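Local coordinates for protein fimbrium subunit Fim1C (Bacteroides vulgatus, PDB 4QB7) that probably forms part of the tip of fimbriae, the filamentous cell-surface appendages that mediate cell adhesion and biofilm formation, at residues 82-87 / 151-156; 211-216 / 274-279; 316-319 / 324-327. All blocks are in the same frame, centred on the assembly; numbering follows the deposited sequence.

Contact 1 of 3, residues 82-87 / 151-156. With SO4 (sulfate ion), chain L.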
ATOM      1  N   ARG A  82      -7.024  30.660  -6.551  1.00 65.99           N
ATOM      2  CA  ARG A  82      -5.879  31.247  -5.890  1.00 64.03           C
ATOM      3  C   ARG A  82      -4.909  31.708  -6.941  1.00 64.58           C
ATOM      4  O   ARG A  82      -4.821  31.111  -8.021  1.00 62.85           O
ATOM      5  CB  ARG A  82      -5.205  30.225  -4.960  1.00 64.70           C
ATOM      6  CG  ARG A  82      -6.010  29.809  -3.743  1.00 73.70           C
ATOM      7  CD  ARG A  82      -5.949  30.808  -2.601  1.00 80.23           C
ATOM      8  NE  ARG A  82      -6.641  30.274  -1.429  1.00 87.22           N
ATOM      9  CZ  ARG A  82      -7.952  30.373  -1.217  1.00111.69           C
ATOM     10  NH1 ARG A  82      -8.726  31.024  -2.080  1.00103.50           N
ATOM     11  NH2 ARG A  82      -8.497  29.829  -0.136  1.00102.95           N
ATOM     12  N   PHE A  83      -4.150  32.750  -6.603  1.00 59.80           N
ATOM     13  CA  PHE A  83      -3.200  33.380  -7.494  1.00 58.88           C
ATOM     14  C   PHE A  83      -1.835  33.426  -6.888  1.00 57.32           C
ATOM     15  O   PHE A  83      -1.723  33.495  -5.666  1.00 57.79           O
ATOM     16  CB  PHE A  83      -3.685  34.815  -7.794  1.00 62.83           C
ATOM     17  CG  PHE A  83      -5.013  34.858  -8.519  1.00 66.68           C
ATOM     18  CD1 PHE A  83      -6.215  34.790  -7.814  1.00 71.02           C
ATOM     19  CD2 PHE A  83      -5.064  34.938  -9.904  1.00 70.24           C
ATOM     20  CE1 PHE A  83      -7.440  34.776  -8.484  1.00 72.66           C
ATOM     21  CE2 PHE A  83      -6.290  34.948 -10.571  1.00 74.46           C
ATOM     22  CZ  PHE A  83      -7.469  34.854  -9.855  1.00 72.78           C
ATOM     23  N   TRP A  84      -0.784  33.442  -7.726  1.00 50.53           N
ATOM     24  CA  TRP A  84       0.585  33.588  -7.237  1.00 49.42           C
ATOM     25  C   TRP A  84       0.714  34.956  -6.608  1.00 58.13           C
ATOM     26  O   TRP A  84       0.049  35.889  -7.072  1.00 59.15           O
ATOM     27  CB  TRP A  84       1.618  33.431  -8.362  1.00 47.29           C
ATOM     28  CG  TRP A  84       1.739  32.039  -8.915  1.00 47.79           C
ATOM     29  CD1 TRP A  84       1.279  31.599 -10.116  1.00 50.76           C
ATOM     30  CD2 TRP A  84       2.386  30.907  -8.293  1.00 46.83           C
ATOM     31  NE1 TRP A  84       1.571  30.265 -10.278  1.00 50.05           N
ATOM     32  CE2 TRP A  84       2.244  29.813  -9.171  1.00 51.02           C
ATOM     33  CE3 TRP A  84       3.066  30.714  -7.075  1.00 47.31           C
ATOM     34  CZ2 TRP A  84       2.783  28.546  -8.886  1.00 49.78           C
ATOM     35  CZ3 TRP A  84       3.565  29.457  -6.777  1.00 48.48           C
ATOM     36  CH2 TRP A  84       3.444  28.393  -7.685  1.00 49.19           C
ATOM     37  N   PRO A  85       1.559  35.150  -5.580  1.00 56.44           N
ATOM     38  CA  PRO A  85       1.700  36.501  -5.022  1.00 56.73           C
ATOM     39  C   PRO A  85       2.228  37.509  -6.059  1.00 61.89           C
ATOM     40  O   PRO A  85       2.936  37.131  -6.998  1.00 60.46           O
ATOM     41  CB  PRO A  85       2.690  36.298  -3.870  1.00 57.78           C
ATOM     42  CG  PRO A  85       2.621  34.854  -3.545  1.00 61.59           C
ATOM     43  CD  PRO A  85       2.411  34.184  -4.857  1.00 57.39           C
ATOM     44  N   ILE A  86       1.842  38.785  -5.909  1.00 61.74           N
ATOM     45  CA  ILE A  86       2.322  39.885  -6.765  1.00 63.67           C
ATOM     46  C   ILE A  86       3.743  40.259  -6.299  1.00 66.58           C
ATOM     47  O   ILE A  86       4.574  40.654  -7.117  1.00 67.53           O
ATOM     48  CB  ILE A  86       1.367  41.119  -6.748  1.00 69.23           C
ATOM     49  CG1 ILE A  86      -0.089  40.728  -7.066  1.00 71.46           C
ATOM     50  CG2 ILE A  86       1.822  42.197  -7.744  1.00 71.27           C
ATOM     51  CD1 ILE A  86      -1.182  41.525  -6.207  1.00 86.53           C
ATOM     52  N   ASP A  87       4.026  40.108  -4.987  1.00 60.18           N
ATOM     53  CA  ASP A  87       5.337  40.416  -4.425  1.00 58.39           C
ATOM     54  C   ASP A  87       6.254  39.147  -4.445  1.00 59.00           C
ATOM     55  O   ASP A  87       6.008  38.247  -5.244  1.00 57.88           O
ATOM     56  CB  ASP A  87       5.188  41.031  -3.017  1.00 59.69           C
ATOM     57  CG  ASP A  87       4.435  40.174  -2.015  1.00 64.47           C
ATOM     58  OD1 ASP A  87       4.117  39.013  -2.347  1.00 64.03           O
ATOM     59  OD2 ASP A  87       4.199  40.653  -0.880  1.00 67.17           O
ATOM     60  N   GLN A 151       7.847  27.949  -3.840  1.00 47.47           N
ATOM     61  CA  GLN A 151       7.476  28.228  -5.224  1.00 46.95           C
ATOM     62  C   GLN A 151       7.012  29.659  -5.413  1.00 50.58           C
ATOM     63  O   GLN A 151       6.352  30.241  -4.545  1.00 49.67           O
ATOM     64  CB  GLN A 151       6.377  27.262  -5.692  1.00 47.10           C
ATOM     65  CG  GLN A 151       6.793  25.788  -5.623  1.00 44.37           C
ATOM     66  CD  GLN A 151       7.813  25.440  -6.684  1.00 55.29           C
ATOM     67  OE1 GLN A 151       9.015  25.318  -6.418  1.00 45.65           O
ATOM     68  NE2 GLN A 151       7.352  25.251  -7.913  1.00 49.33           N
ATOM     69  N   THR A 152       7.407  30.229  -6.545  1.00 47.53           N
ATOM     70  CA  THR A 152       6.964  31.533  -7.028  1.00 47.32           C
ATOM     71  C   THR A 152       6.384  31.298  -8.425  1.00 50.98           C
ATOM     72  O   THR A 152       6.476  30.192  -8.960  1.00 49.48           O
ATOM     73  CB  THR A 152       8.069  32.591  -7.020  1.00 49.47           C
ATOM     74  OG1 THR A 152       9.009  32.351  -8.074  1.00 50.20           O
ATOM     75  CG2 THR A 152       8.736  32.751  -5.667  1.00 44.55           C
ATOM     76  N   ASN A 153       5.839  32.338  -9.027  1.00 48.77           N
ATOM     77  CA  ASN A 153       5.295  32.296 -10.372  1.00 49.22           C
ATOM     78  C   ASN A 153       6.380  31.904 -11.391  1.00 53.80           C
ATOM     79  O   ASN A 153       6.055  31.394 -12.453  1.00 54.29           O
ATOM     80  CB  ASN A 153       4.723  33.684 -10.694  1.00 52.99           C
ATOM     81  CG  ASN A 153       4.217  33.867 -12.101  1.00 92.38           C
ATOM     82  OD1 ASN A 153       3.385  33.096 -12.616  1.00 90.18           O
ATOM     83  ND2 ASN A 153       4.733  34.892 -12.759  1.00 87.24           N
ATOM     84  N   GLU A 154       7.659  32.146 -11.058  1.00 51.57           N
ATOM     85  CA  GLU A 154       8.816  31.932 -11.924  1.00 52.13           C
ATOM     86  C   GLU A 154       9.452  30.560 -11.757  1.00 54.69           C
ATOM     87  O   GLU A 154      10.316  30.184 -12.558  1.00 56.54           O
ATOM     88  CB  GLU A 154       9.884  33.013 -11.652  1.00 54.64           C
ATOM     89  CG  GLU A 154       9.461  34.467 -11.883  1.00 69.61           C
ATOM     90  CD  GLU A 154       9.017  34.868 -13.284  1.00114.81           C
ATOM     91  OE1 GLU A 154       9.460  34.240 -14.278  1.00109.72           O
ATOM     92  OE2 GLU A 154       8.238  35.845 -13.386  1.00124.67           O
ATOM     93  N   SER A 155       9.029  29.804 -10.749  1.00 48.15           N
ATOM     94  CA  SER A 155       9.627  28.510 -10.427  1.00 46.36           C
ATOM     95  C   SER A 155       9.478  27.513 -11.555  1.00 52.27           C
ATOM     96  O   SER A 155      10.480  26.925 -11.972  1.00 51.95           O
ATOM     97  CB  SER A 155       9.040  27.944  -9.138  1.00 45.50           C
ATOM     98  OG  SER A 155       9.579  28.607  -8.009  1.00 49.96           O
ATOM     99  N   ASN A 156       8.241  27.333 -12.067  1.00 49.37           N
ATOM    100  CA  ASN A 156       7.963  26.349 -13.107  1.00 48.36           C
ATOM    101  C   ASN A 156       6.776  26.792 -13.995  1.00 51.75           C
ATOM    102  O   ASN A 156       5.782  26.072 -14.131  1.00 51.26           O
ATOM    103  CB  ASN A 156       7.706  24.983 -12.440  1.00 44.81           C
ATOM    104  CG  ASN A 156       7.501  23.823 -13.378  1.00 61.88           C
ATOM    105  OD1 ASN A 156       8.184  23.672 -14.406  1.00 62.02           O
ATOM    106  ND2 ASN A 156       6.546  22.983 -13.035  1.00 46.31           N
TER
HETATM  107  S   SO4 L 411      -0.594  39.254  -3.166  0.60102.10           S
HETATM  108  O1  SO4 L 411      -1.039  38.588  -4.402  0.60102.63           O
HETATM  109  O2  SO4 L 411      -0.097  38.256  -2.218  0.60101.39           O
HETATM  110  O3  SO4 L 411       0.472  40.216  -3.475  0.60101.30           O
HETATM  111  O4  SO4 L 411      -1.743  39.942  -2.573  0.60102.52           O
HETATM  112  O   HOH W   1       4.784  34.513  -7.214  1.00 41.46           O

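Contact 2 of 3, residues 211-216 / 274-279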
ATOM      1  N   ASP A 211       6.978  16.164   7.191  1.00 45.97           N
ATOM      2  CA  ASP A 211       8.260  16.811   7.431  1.00 46.77           C
ATOM      3  C   ASP A 211       9.449  15.931   6.987  1.00 52.72           C
ATOM      4  O   ASP A 211      10.373  16.448   6.384  1.00 54.07           O
ATOM      5  CB  ASP A 211       8.421  17.217   8.898  1.00 49.67           C
ATOM      6  CG  ASP A 211       9.495  18.291   9.097  1.00 67.44           C
ATOM      7  OD1 ASP A 211       9.331  19.442   8.526  1.00 66.22           O
ATOM      8  OD2 ASP A 211      10.504  18.000   9.799  1.00 73.53           O
ATOM      9  N   ASN A 212       9.435  14.621   7.268  1.00 49.08           N
ATOM     10  CA  ASN A 212      10.573  13.778   6.896  1.00 48.75           C
ATOM     11  C   ASN A 212      10.162  12.493   6.141  1.00 51.03           C
ATOM     12  O   ASN A 212      11.002  11.582   5.983  1.00 51.64           O
ATOM     13  CB  ASN A 212      11.388  13.421   8.142  1.00 48.09           C
ATOM     14  CG  ASN A 212      10.583  12.769   9.219  1.00 59.10           C
ATOM     15  OD1 ASN A 212       9.355  12.652   9.133  1.00 52.19           O
ATOM     16  ND2 ASN A 212      11.255  12.404  10.294  1.00 52.83           N
ATOM     17  N   ASP A 213       8.892  12.430   5.682  1.00 43.88           N
ATOM     18  CA  ASP A 213       8.361  11.312   4.913  1.00 43.66           C
ATOM     19  C   ASP A 213       8.541   9.957   5.684  1.00 48.89           C
ATOM     20  O   ASP A 213       9.110   8.991   5.176  1.00 50.42           O
ATOM     21  CB  ASP A 213       9.005  11.305   3.507  1.00 44.84           C
ATOM     22  CG  ASP A 213       8.672  10.152   2.592  1.00 49.61           C
ATOM     23  OD1 ASP A 213       7.493   9.762   2.538  1.00 49.20           O
ATOM     24  OD2 ASP A 213       9.596   9.641   1.931  1.00 56.28           O
ATOM     25  N   THR A 214       8.070   9.922   6.934  1.00 44.37           N
ATOM     26  CA  THR A 214       8.134   8.744   7.784  1.00 43.93           C
ATOM     27  C   THR A 214       6.844   8.576   8.551  1.00 49.04           C
ATOM     28  O   THR A 214       6.110   9.541   8.791  1.00 48.74           O
ATOM     29  CB  THR A 214       9.322   8.773   8.802  1.00 51.29           C
ATOM     30  OG1 THR A 214       9.121   9.788   9.764  1.00 55.13           O
ATOM     31  CG2 THR A 214      10.688   8.897   8.169  1.00 46.26           C
ATOM     32  N   TRP A 215       6.599   7.321   8.957  1.00 46.07           N
ATOM     33  CA  TRP A 215       5.510   6.850   9.797  1.00 45.27           C
ATOM     34  C   TRP A 215       5.968   6.716  11.242  1.00 53.04           C
ATOM     35  O   TRP A 215       7.096   6.281  11.521  1.00 53.93           O
ATOM     36  CB  TRP A 215       5.038   5.469   9.318  1.00 42.24           C
ATOM     37  CG  TRP A 215       4.284   5.477   8.033  1.00 41.22           C
ATOM     38  CD1 TRP A 215       4.777   5.209   6.793  1.00 43.42           C
ATOM     39  CD2 TRP A 215       2.882   5.744   7.862  1.00 39.90           C
ATOM     40  NE1 TRP A 215       3.763   5.258   5.863  1.00 41.89           N
ATOM     41  CE2 TRP A 215       2.592   5.597   6.491  1.00 42.60           C
ATOM     42  CE3 TRP A 215       1.837   6.070   8.741  1.00 40.92           C
ATOM     43  CZ2 TRP A 215       1.302   5.746   5.982  1.00 41.25           C
ATOM     44  CZ3 TRP A 215       0.557   6.227   8.233  1.00 41.36           C
ATOM     45  CH2 TRP A 215       0.302   6.074   6.869  1.00 41.19           C
ATOM     46  N   GLU A 216       5.069   7.032  12.159  1.00 50.16           N
ATOM     47  CA  GLU A 216       5.281   6.842  13.584  1.00 50.01           C
ATOM     48  C   GLU A 216       3.969   6.295  14.201  1.00 55.26           C
ATOM     49  O   GLU A 216       2.934   6.312  13.539  1.00 54.39           O
ATOM     50  CB  GLU A 216       5.791   8.117  14.253  1.00 51.53           C
ATOM     51  CG  GLU A 216       4.873   9.312  14.115  1.00 62.27           C
ATOM     52  CD  GLU A 216       5.180  10.434  15.084  1.00 75.80           C
ATOM     53  OE1 GLU A 216       6.378  10.746  15.261  1.00 64.56           O
ATOM     54  OE2 GLU A 216       4.227  10.989  15.678  1.00 64.91           O
ATOM     55  N   ASN A 274       8.894  -0.429  10.412  1.00 43.67           N
ATOM     56  CA  ASN A 274      10.151   0.319  10.551  1.00 43.99           C
ATOM     57  C   ASN A 274      10.487   1.126   9.304  1.00 47.80           C
ATOM     58  O   ASN A 274      11.651   1.192   8.900  1.00 47.89           O
ATOM     59  CB  ASN A 274      11.305  -0.611  10.909  1.00 42.08           C
ATOM     60  CG  ASN A 274      11.137  -1.238  12.250  1.00 56.33           C
ATOM     61  OD1 ASN A 274      10.763  -0.584  13.228  1.00 54.59           O
ATOM     62  ND2 ASN A 274      11.383  -2.529  12.311  1.00 47.38           N
ATOM     63  N   ASN A 275       9.455   1.746   8.707  1.00 43.58           N
ATOM     64  CA  ASN A 275       9.555   2.555   7.514  1.00 43.07           C
ATOM     65  C   ASN A 275      10.308   1.822   6.400  1.00 49.16           C
ATOM     66  O   ASN A 275       9.851   0.767   5.972  1.00 46.91           O
ATOM     67  CB  ASN A 275      10.173   3.924   7.813  1.00 41.52           C
ATOM     68  CG  ASN A 275       9.211   4.801   8.559  1.00 52.17           C
ATOM     69  OD1 ASN A 275       8.259   5.324   7.990  1.00 45.32           O
ATOM     70  ND2 ASN A 275       9.367   4.879   9.870  1.00 45.93           N
ATOM     71  N   LYS A 276      11.420   2.392   5.889  1.00 49.23           N
ATOM     72  CA  LYS A 276      12.129   1.811   4.739  1.00 49.08           C
ATOM     73  C   LYS A 276      13.034   0.604   5.114  1.00 52.64           C
ATOM     74  O   LYS A 276      13.560  -0.069   4.221  1.00 53.62           O
ATOM     75  CB  LYS A 276      12.912   2.909   3.997  1.00 52.29           C
ATOM     76  CG  LYS A 276      12.142   3.399   2.761  1.00 66.29           C
ATOM     77  CD  LYS A 276      12.419   4.853   2.362  1.00 76.71           C
ATOM     78  CE  LYS A 276      11.515   5.329   1.227  1.00 80.67           C
ATOM     79  NZ  LYS A 276      11.834   6.723   0.798  1.00 88.52           N
ATOM     80  N   ASN A 277      13.128   0.278   6.412  1.00 47.63           N
ATOM     81  CA  ASN A 277      13.968  -0.807   6.912  1.00 47.85           C
ATOM     82  C   ASN A 277      13.292  -2.184   7.012  1.00 48.98           C
ATOM     83  O   ASN A 277      13.997  -3.190   6.982  1.00 49.56           O
ATOM     84  CB  ASN A 277      14.498  -0.443   8.281  1.00 49.83           C
ATOM     85  CG  ASN A 277      15.536   0.633   8.240  1.00 67.44           C
ATOM     86  OD1 ASN A 277      16.262   0.817   7.249  1.00 60.50           O
ATOM     87  ND2 ASN A 277      15.652   1.336   9.341  1.00 62.04           N
ATOM     88  N   GLY A 278      11.977  -2.213   7.193  1.00 41.81           N
ATOM     89  CA  GLY A 278      11.240  -3.451   7.336  1.00 41.10           C
ATOM     90  C   GLY A 278      11.397  -4.143   8.678  1.00 48.66           C
ATOM     91  O   GLY A 278      12.021  -3.622   9.612  1.00 48.18           O
ATOM     92  N   THR A 279      10.844  -5.366   8.770  1.00 46.71           N
ATOM     93  CA  THR A 279      10.894  -6.163   9.996  1.00 46.76           C
ATOM     94  C   THR A 279      12.322  -6.359  10.479  1.00 53.31           C
ATOM     95  O   THR A 279      13.244  -6.558   9.678  1.00 51.51           O
ATOM     96  CB  THR A 279      10.201  -7.487   9.792  1.00 46.46           C
ATOM     97  OG1 THR A 279      10.797  -8.124   8.666  1.00 48.65           O
ATOM     98  CG2 THR A 279       8.705  -7.328   9.599  1.00 39.14           C
TER
HETATM   99  O   HOH W   2      12.408   9.183   2.643  1.00 73.35           O

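Contact 3 of 3, residues 316-319 / 324-327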
ATOM      1  N   LYS A 316      13.492 -11.329   7.457  1.00 48.54           N
ATOM      2  CA  LYS A 316      13.737 -10.014   8.028  1.00 48.37           C
ATOM      3  C   LYS A 316      13.787  -9.006   6.897  1.00 52.45           C
ATOM      4  O   LYS A 316      13.915  -9.399   5.730  1.00 51.04           O
ATOM      5  CB  LYS A 316      15.025  -9.974   8.890  1.00 51.33           C
ATOM      6  CG  LYS A 316      16.347 -10.217   8.164  1.00 51.72           C
ATOM      7  CD  LYS A 316      17.501  -9.844   9.078  1.00 59.69           C
ATOM      8  CE  LYS A 316      18.877 -10.005   8.470  1.00 77.43           C
ATOM      9  NZ  LYS A 316      19.928  -9.318   9.286  1.00 91.62           N
ATOM     10  N   ASN A 317      13.675  -7.707   7.245  1.00 49.21           N
ATOM     11  CA  ASN A 317      13.734  -6.576   6.316  1.00 48.30           C
ATOM     12  C   ASN A 317      12.604  -6.702   5.257  1.00 53.34           C
ATOM     13  O   ASN A 317      12.812  -6.475   4.065  1.00 55.44           O
ATOM     14  CB  ASN A 317      15.153  -6.439   5.702  1.00 44.61           C
ATOM     15  CG  ASN A 317      16.261  -6.346   6.743  1.00 68.85           C
ATOM     16  OD1 ASN A 317      16.149  -5.651   7.764  1.00 65.34           O
ATOM     17  ND2 ASN A 317      17.350  -7.073   6.525  1.00 58.81           N
ATOM     18  N   THR A 318      11.408  -7.079   5.717  1.00 48.16           N
ATOM     19  CA  THR A 318      10.217  -7.213   4.879  1.00 46.19           C
ATOM     20  C   THR A 318       9.170  -6.210   5.380  1.00 50.45           C
ATOM     21  O   THR A 318       9.279  -5.712   6.506  1.00 50.69           O
ATOM     22  CB  THR A 318       9.715  -8.664   4.820  1.00 42.80           C
ATOM     23  OG1 THR A 318       8.950  -8.828   3.627  1.00 41.59           O
ATOM     24  CG2 THR A 318       8.896  -9.063   6.017  1.00 34.63           C
ATOM     25  N   PHE A 319       8.145  -5.951   4.545  1.00 45.84           N
ATOM     26  CA  PHE A 319       7.097  -4.955   4.744  1.00 43.95           C
ATOM     27  C   PHE A 319       7.777  -3.553   4.761  1.00 49.17           C
ATOM     28  O   PHE A 319       7.489  -2.707   5.615  1.00 50.21           O
ATOM     29  CB  PHE A 319       6.238  -5.253   5.987  1.00 44.20           C
ATOM     30  CG  PHE A 319       5.009  -6.109   5.776  1.00 44.13           C
ATOM     31  CD1 PHE A 319       5.102  -7.357   5.162  1.00 46.94           C
ATOM     32  CD2 PHE A 319       3.778  -5.733   6.312  1.00 44.44           C
ATOM     33  CE1 PHE A 319       3.976  -8.208   5.077  1.00 45.93           C
ATOM     34  CE2 PHE A 319       2.656  -6.583   6.220  1.00 45.02           C
ATOM     35  CZ  PHE A 319       2.761  -7.805   5.591  1.00 42.32           C
ATOM     36  N   LYS A 324       7.440  -3.133  -3.259  1.00 42.88           N
ATOM     37  CA  LYS A 324       6.502  -4.175  -3.703  1.00 42.79           C
ATOM     38  C   LYS A 324       7.131  -5.527  -3.332  1.00 46.58           C
ATOM     39  O   LYS A 324       8.186  -5.859  -3.877  1.00 47.15           O
ATOM     40  CB  LYS A 324       6.235  -4.133  -5.233  1.00 44.64           C
ATOM     41  CG  LYS A 324       5.447  -2.942  -5.740  1.00 60.98           C
ATOM     42  CD  LYS A 324       4.802  -3.213  -7.105  1.00 71.93           C
ATOM     43  CE  LYS A 324       5.670  -2.855  -8.287  1.00 90.50           C
ATOM     44  NZ  LYS A 324       5.081  -3.354  -9.556  1.00101.63           N
ATOM     45  N   HIS A 325       6.519  -6.300  -2.419  1.00 41.97           N
ATOM     46  CA  HIS A 325       7.045  -7.628  -2.046  1.00 40.57           C
ATOM     47  C   HIS A 325       6.238  -8.751  -2.681  1.00 45.67           C
ATOM     48  O   HIS A 325       5.000  -8.737  -2.642  1.00 46.48           O
ATOM     49  CB  HIS A 325       7.066  -7.844  -0.525  1.00 40.14           C
ATOM     50  CG  HIS A 325       7.916  -6.884   0.252  1.00 43.62           C
ATOM     51  ND1 HIS A 325       9.255  -7.132   0.482  1.00 45.80           N
ATOM     52  CD2 HIS A 325       7.560  -5.761   0.925  1.00 44.42           C
ATOM     53  CE1 HIS A 325       9.683  -6.131   1.235  1.00 45.04           C
ATOM     54  NE2 HIS A 325       8.692  -5.296   1.546  1.00 44.83           N
ATOM     55  N   THR A 326       6.943  -9.709  -3.292  1.00 41.86           N
ATOM     56  CA  THR A 326       6.361 -10.950  -3.816  1.00 41.15           C
ATOM     57  C   THR A 326       7.024 -12.069  -3.072  1.00 43.63           C
ATOM     58  O   THR A 326       8.251 -12.216  -3.175  1.00 44.02           O
ATOM     59  CB  THR A 326       6.529 -11.133  -5.342  1.00 46.31           C
ATOM     60  OG1 THR A 326       5.954 -10.036  -6.052  1.00 45.97           O
ATOM     61  CG2 THR A 326       5.951 -12.473  -5.830  1.00 37.38           C
ATOM     62  N   TYR A 327       6.254 -12.839  -2.304  1.00 38.62           N
ATOM     63  CA  TYR A 327       6.831 -13.978  -1.586  1.00 37.09           C
ATOM     64  C   TYR A 327       6.668 -15.235  -2.400  1.00 41.84           C
ATOM     65  O   TYR A 327       5.558 -15.533  -2.859  1.00 42.08           O
ATOM     66  CB  TYR A 327       6.188 -14.166  -0.218  1.00 37.03           C
ATOM     67  CG  TYR A 327       6.276 -12.973   0.697  1.00 37.28           C
ATOM     68  CD1 TYR A 327       7.504 -12.541   1.195  1.00 39.46           C
ATOM     69  CD2 TYR A 327       5.127 -12.321   1.134  1.00 37.35           C
ATOM     70  CE1 TYR A 327       7.593 -11.429   2.033  1.00 40.39           C
ATOM     71  CE2 TYR A 327       5.200 -11.220   1.993  1.00 38.34           C
ATOM     72  CZ  TYR A 327       6.437 -10.773   2.431  1.00 44.79           C
ATOM     73  OH  TYR A 327       6.522  -9.706   3.294  1.00 44.07           O
TER

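Contact 1 of 3, residues 82-87 / 151-156
W84 lays one face of its indole against the backbone of T152 and N153, at an ST turn in the loop 151-156. The contact includes a CH-pi interaction: N153 CA stands 3.9 Å from the centroid of the W84 five-membered ring, 12° off its normal. T152 O lies over the same face, offset toward the rim, with W84 CH2 3.7 Å away. That CH2 also meets Q151 CB at 3.7 Å, and these two side chains run side by side.

With CG anti to its carbonyl carbon (chi1 -69°), W84 carries the ring over to the turn. W84 NE1 hydrogen-bonds to G158 O, which helps fix the ring's rotation. I91 and F93 of strand 90-97 and V160 of strand 159-178 also touch the indole, so it joins two loops to the sheet of this fimbrillin-like protein.

The turn holds its own shape: T152 OG1 accepts from E154 N, and S155 OG accepts from T152 N. One water bridges the segments, accepting from N153 N and donating to P85 O. A sulfate, probably from the crystallisation liquor, lies by P85 and I86; K89 NZ and I86 N bond to it, with I86 N 3.1 Å from sulfate O3.

Contact 2 of 3, residues 211-216 / 274-279
The amide of N275 meets the indole of W215 at its edge, with the two planes 24° apart. N275 OD1 lies near the ring plane, 3.7 Å from W215 CD1. Y208 packs edge-to-face with the same indole, and L168, A206 and P272 also touch it. W215 NE1, next to CD1 in the ring, bonds to V167 O of strand 159-178.

W215 lies on strand 214-217, just after a G1 beta bulge in which D213 and T214 both face K209 of strand 203-209. N275 meets W215 much as a neighbouring strand would, but with its side chain. W215 N donates to N275 OD1 at 2.8 Å, almost straight (174°) and on a lone pair in the carbonyl plane. In return N275 ND2 donates to W215 O at 3.1 Å, nearly within its own amide plane. The two bonds fix the rotation of the amide and which end is oxygen. CG of N275 is anti to the carbonyl carbon (chi1 -73°), which aims the amide at the strand.

Charge adds a looser link. D213 also serves Y208 OH and K321 NZ through OD1. Its other oxygen makes a long salt bridge, D213 OD2 to K276 NZ at 3.8 Å, reached by an extended lysine chain. A water fills in between them, donating to D213 OD2 at 2.9 Å and accepting from K276 NZ at 3.1 Å.

Contact 3 of 3, residues 316-319 / 324-327
The loop 316-319 passes beside strand 324-327 without pairing to it as a strand, and the CA atoms of F319 and H325 come within 7.3 Å. Side chains make the contact. Y327 OH donates to T318 OG1 at 2.6 Å, and that oxygen lies near the plane of the tyrosine ring, at its edge. T318 OG1 is anti to its own backbone N (chi1 -157°), which turns it toward the strand. The hydroxyl of Y327 also sits at the edge of the F319 ring, 3.3 Å from F319 CD1. These two side chains cross at about a right angle.

The loop links strand 301-313 to strand 323-331 of the large mixed sheet, in a fold of the transthyretin clan. H325 reaches from that sheet to the loop at T318 and F319. T318 OG1 lies over one face of its imidazole, 3.6 Å from H325 ND1. Both T318 OG1 and H325 ND1 bond to the carboxylate of D342 on strand 338-346, while K320 N bonds to H325 NE2. A leucine in place of H325 would probably leave D342 OD1 and K320 N without this partner and T318 OG1 without the ring face it lies over. T279 OG1 bonds to T318 N.

The three contacts follow one another along the chain; none nests in or crosses another. Contact 1 comes first. It closes a long excursion through strands 90-97 to 141-143, and joins the loop before the first to the loop after the last. Its centre is about 33 Å from that of contact 2. Contact 2 spans 57 residues and ties the 203-209/214-217 hairpin to the loop after strand 259-270. Contact 3 is local, returning from the loop after 301-313 to strand 323-331. Contacts 2 and 3 touch: T279 probably hydrogen-bonds through its backbone to N317 and T318. Together they tie the hairpin, two loops and the large mixed sheet, while contact 1 lies far off, with contact 3 across the chain's centre from it.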